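Local coordinates for protein antigen TpF1 (Treponema pallidum, PDB 2FJC) that binds ferric iron as a Dps-family mini-ferritin, assembling many copies of its four-helix-bundle subunit, and probably oxidises the metal, at residues Ala13-Leu18 / Glu67-Leu72. Numbering follows the deposited sequence.
Sequences AICEQL and ERLLQL. With FE (Fe (III) ion), chain R.
In the four-helix bundle of this Dps-family subunit, the first two long helices run antiparallel, and Cys15 and Leu18 meet Leu69 and Leu72 at the C-terminal end of the second, Leu72 lying just beyond it. The short segments cross at 154°, with axes 9.9 Å apart, a spacing bridged mainly by apolar side chains. Leu69 reaches across with CG anti to its backbone N (chi1 -165°), which brings CD1 between two residues one helical turn apart: it lies 3.7 Å from Cys15 CB and 3.7 Å from Leu18 CB. The same methyl rests 3.5 Å from Cys15 O, a carbonyl oxygen of the opposing helix. Cysteine suits this close approach, since its short side chain lets Leu69 come down near the backbone while SG still packs 3.9 Å from Leu72 CB. Leu72, the first residue to leave helical geometry, closes the end of the interface. Its CD1 meets Leu18 CD2 at 3.8 Å and Ile14 CG2 at 4.0 Å, crossing both side chains at about a right angle, one leucine methyl serving two branched partners. Arg68 contributes its aliphatic CG to Leu18 CD2, while its guanidinium, with Leu72 CD2 against one face, turns to a salt bridge with Asp129 and a hydrogen bond to Thr132. Glu67 points elsewhere, its OE2 binding the iron together with Asp63 of the same chain and His36 of a neighbouring subunit. Helix 130-154 covers Ile14, Arg68 and Leu72, helix 99-127 flanks Ile14 and Leu18, and the loop after helix 44-71 brings Ala74 and Pro77 against Leu69.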
loop_
_atom_site.group_PDB
_atom_site.type_symbol
_atom_site.label_atom_id
_atom_site.label_comp_id
_atom_site.label_asym_id
_atom_site.label_seq_id
_atom_site.Cartn_x
_atom_site.Cartn_y
_atom_site.Cartn_z
ATOM N N ALA B 13 -1.965 25.759 36.819
ATOM C CA ALA B 13 -0.625 25.228 37.023
ATOM C C ALA B 13 -0.230 24.318 35.855
ATOM O O ALA B 13 0.903 24.356 35.379
ATOM C CB ALA B 13 -0.557 24.459 38.324
ATOM N N ILE B 14 -1.172 23.502 35.396
ATOM C CA ILE B 14 -0.918 22.611 34.276
ATOM C C ILE B 14 -0.649 23.416 33.003
ATOM O O ILE B 14 0.284 23.106 32.261
ATOM C CB ILE B 14 -2.106 21.651 34.059
ATOM C CG1 ILE B 14 -2.118 20.602 35.170
ATOM C CG2 ILE B 14 -2.006 20.978 32.712
ATOM C CD1 ILE B 14 -3.366 19.754 35.216
ATOM N N CYS B 15 -1.452 24.450 32.755
ATOM C CA CYS B 15 -1.261 25.285 31.574
ATOM C C CYS B 15 0.107 25.948 31.582
ATOM O O CYS B 15 0.739 26.096 30.539
ATOM C CB CYS B 15 -2.328 26.374 31.495
ATOM S SG CYS B 15 -3.931 25.768 30.991
ATOM N N GLU B 16 0.561 26.355 32.762
ATOM C CA GLU B 16 1.860 27.004 32.875
ATOM C C GLU B 16 2.953 26.004 32.479
ATOM O O GLU B 16 3.908 26.349 31.798
ATOM C CB GLU B 16 2.082 27.510 34.304
ATOM C CG GLU B 16 3.043 28.696 34.393
ATOM C CD GLU B 16 2.764 29.763 33.325
ATOM O OE1 GLU B 16 1.596 30.196 33.201
ATOM O OE2 GLU B 16 3.711 30.167 32.606
ATOM N N GLN B 17 2.798 24.762 32.914
ATOM C CA GLN B 17 3.749 23.711 32.585
ATOM C C GLN B 17 3.720 23.464 31.082
ATOM O O GLN B 17 4.767 23.410 30.427
ATOM C CB GLN B 17 3.382 22.423 33.325
ATOM C CG GLN B 17 3.832 22.378 34.781
ATOM C CD GLN B 17 5.345 22.304 34.902
ATOM O OE1 GLN B 17 5.957 21.260 34.636
ATOM N NE2 GLN B 17 5.962 23.420 35.284
ATOM N N LEU B 18 2.513 23.318 30.537
ATOM C CA LEU B 18 2.331 23.084 29.107
ATOM C C LEU B 18 2.988 24.185 28.268
ATOM O O LEU B 18 3.668 23.897 27.286
ATOM C CB LEU B 18 0.841 22.977 28.789
ATOM C CG LEU B 18 0.258 21.563 28.711
ATOM C CD1 LEU B 18 0.910 20.623 29.712
ATOM C CD2 LEU B 18 -1.233 21.646 28.927
ATOM N N GLU B 67 -1.860 22.027 21.392
ATOM C CA GLU B 67 -3.286 21.868 21.175
ATOM C C GLU B 67 -4.025 21.526 22.454
ATOM O O GLU B 67 -5.191 21.885 22.612
ATOM C CB GLU B 67 -3.547 20.794 20.132
ATOM C CG GLU B 67 -4.100 21.362 18.847
ATOM C CD GLU B 67 -3.346 20.881 17.628
ATOM O OE1 GLU B 67 -3.152 19.652 17.492
ATOM O OE2 GLU B 67 -2.954 21.735 16.807
ATOM N N ARG B 68 -3.357 20.820 23.360
ATOM C CA ARG B 68 -3.989 20.473 24.617
ATOM C C ARG B 68 -4.183 21.769 25.390
ATOM O O ARG B 68 -5.207 21.989 26.036
ATOM C CB ARG B 68 -3.111 19.507 25.413
ATOM C CG ARG B 68 -3.699 19.116 26.762
ATOM C CD ARG B 68 -5.149 18.691 26.617
ATOM N NE ARG B 68 -5.760 18.357 27.901
ATOM C CZ ARG B 68 -7.070 18.233 28.082
ATOM N NH1 ARG B 68 -7.898 18.420 27.059
ATOM N NH2 ARG B 68 -7.554 17.940 29.281
ATOM N N LEU B 69 -3.181 22.630 25.299
ATOM C CA LEU B 69 -3.209 23.920 25.951
ATOM C C LEU B 69 -4.412 24.710 25.423
ATOM O O LEU B 69 -5.136 25.356 26.183
ATOM C CB LEU B 69 -1.908 24.647 25.643
ATOM C CG LEU B 69 -1.494 25.870 26.439
ATOM C CD1 LEU B 69 -1.564 25.594 27.924
ATOM C CD2 LEU B 69 -0.068 26.222 26.032
ATOM N N LEU B 70 -4.624 24.652 24.116
ATOM C CA LEU B 70 -5.747 25.354 23.508
ATOM C C LEU B 70 -7.065 24.804 24.046
ATOM O O LEU B 70 -7.991 25.554 24.343
ATOM C CB LEU B 70 -5.711 25.198 21.983
ATOM C CG LEU B 70 -4.516 25.849 21.291
ATOM C CD1 LEU B 70 -4.503 25.512 19.811
ATOM C CD2 LEU B 70 -4.596 27.350 21.511
ATOM N N GLN B 71 -7.141 23.484 24.167
ATOM C CA GLN B 71 -8.330 22.834 24.672
ATOM C C GLN B 71 -8.630 23.257 26.095
ATOM O O GLN B 71 -9.792 23.369 26.476
ATOM C CB GLN B 71 -8.164 21.318 24.618
ATOM C CG GLN B 71 -8.051 20.787 23.225
ATOM C CD GLN B 71 -7.536 19.387 23.195
ATOM O OE1 GLN B 71 -6.981 18.953 22.192
ATOM N NE2 GLN B 71 -7.712 18.661 24.290
ATOM N N LEU B 72 -7.582 23.492 26.879
ATOM C CA LEU B 72 -7.755 23.888 28.266
ATOM C C LEU B 72 -8.154 25.346 28.394
ATOM O O LEU B 72 -8.237 25.877 29.499
ATOM C CB LEU B 72 -6.480 23.615 29.061
ATOM C CG LEU B 72 -6.194 22.128 29.312
ATOM C CD1 LEU B 72 -4.871 21.949 30.048
ATOM C CD2 LEU B 72 -7.330 21.529 30.113
HETATM FE FE FE R . -2.043 20.741 14.767
#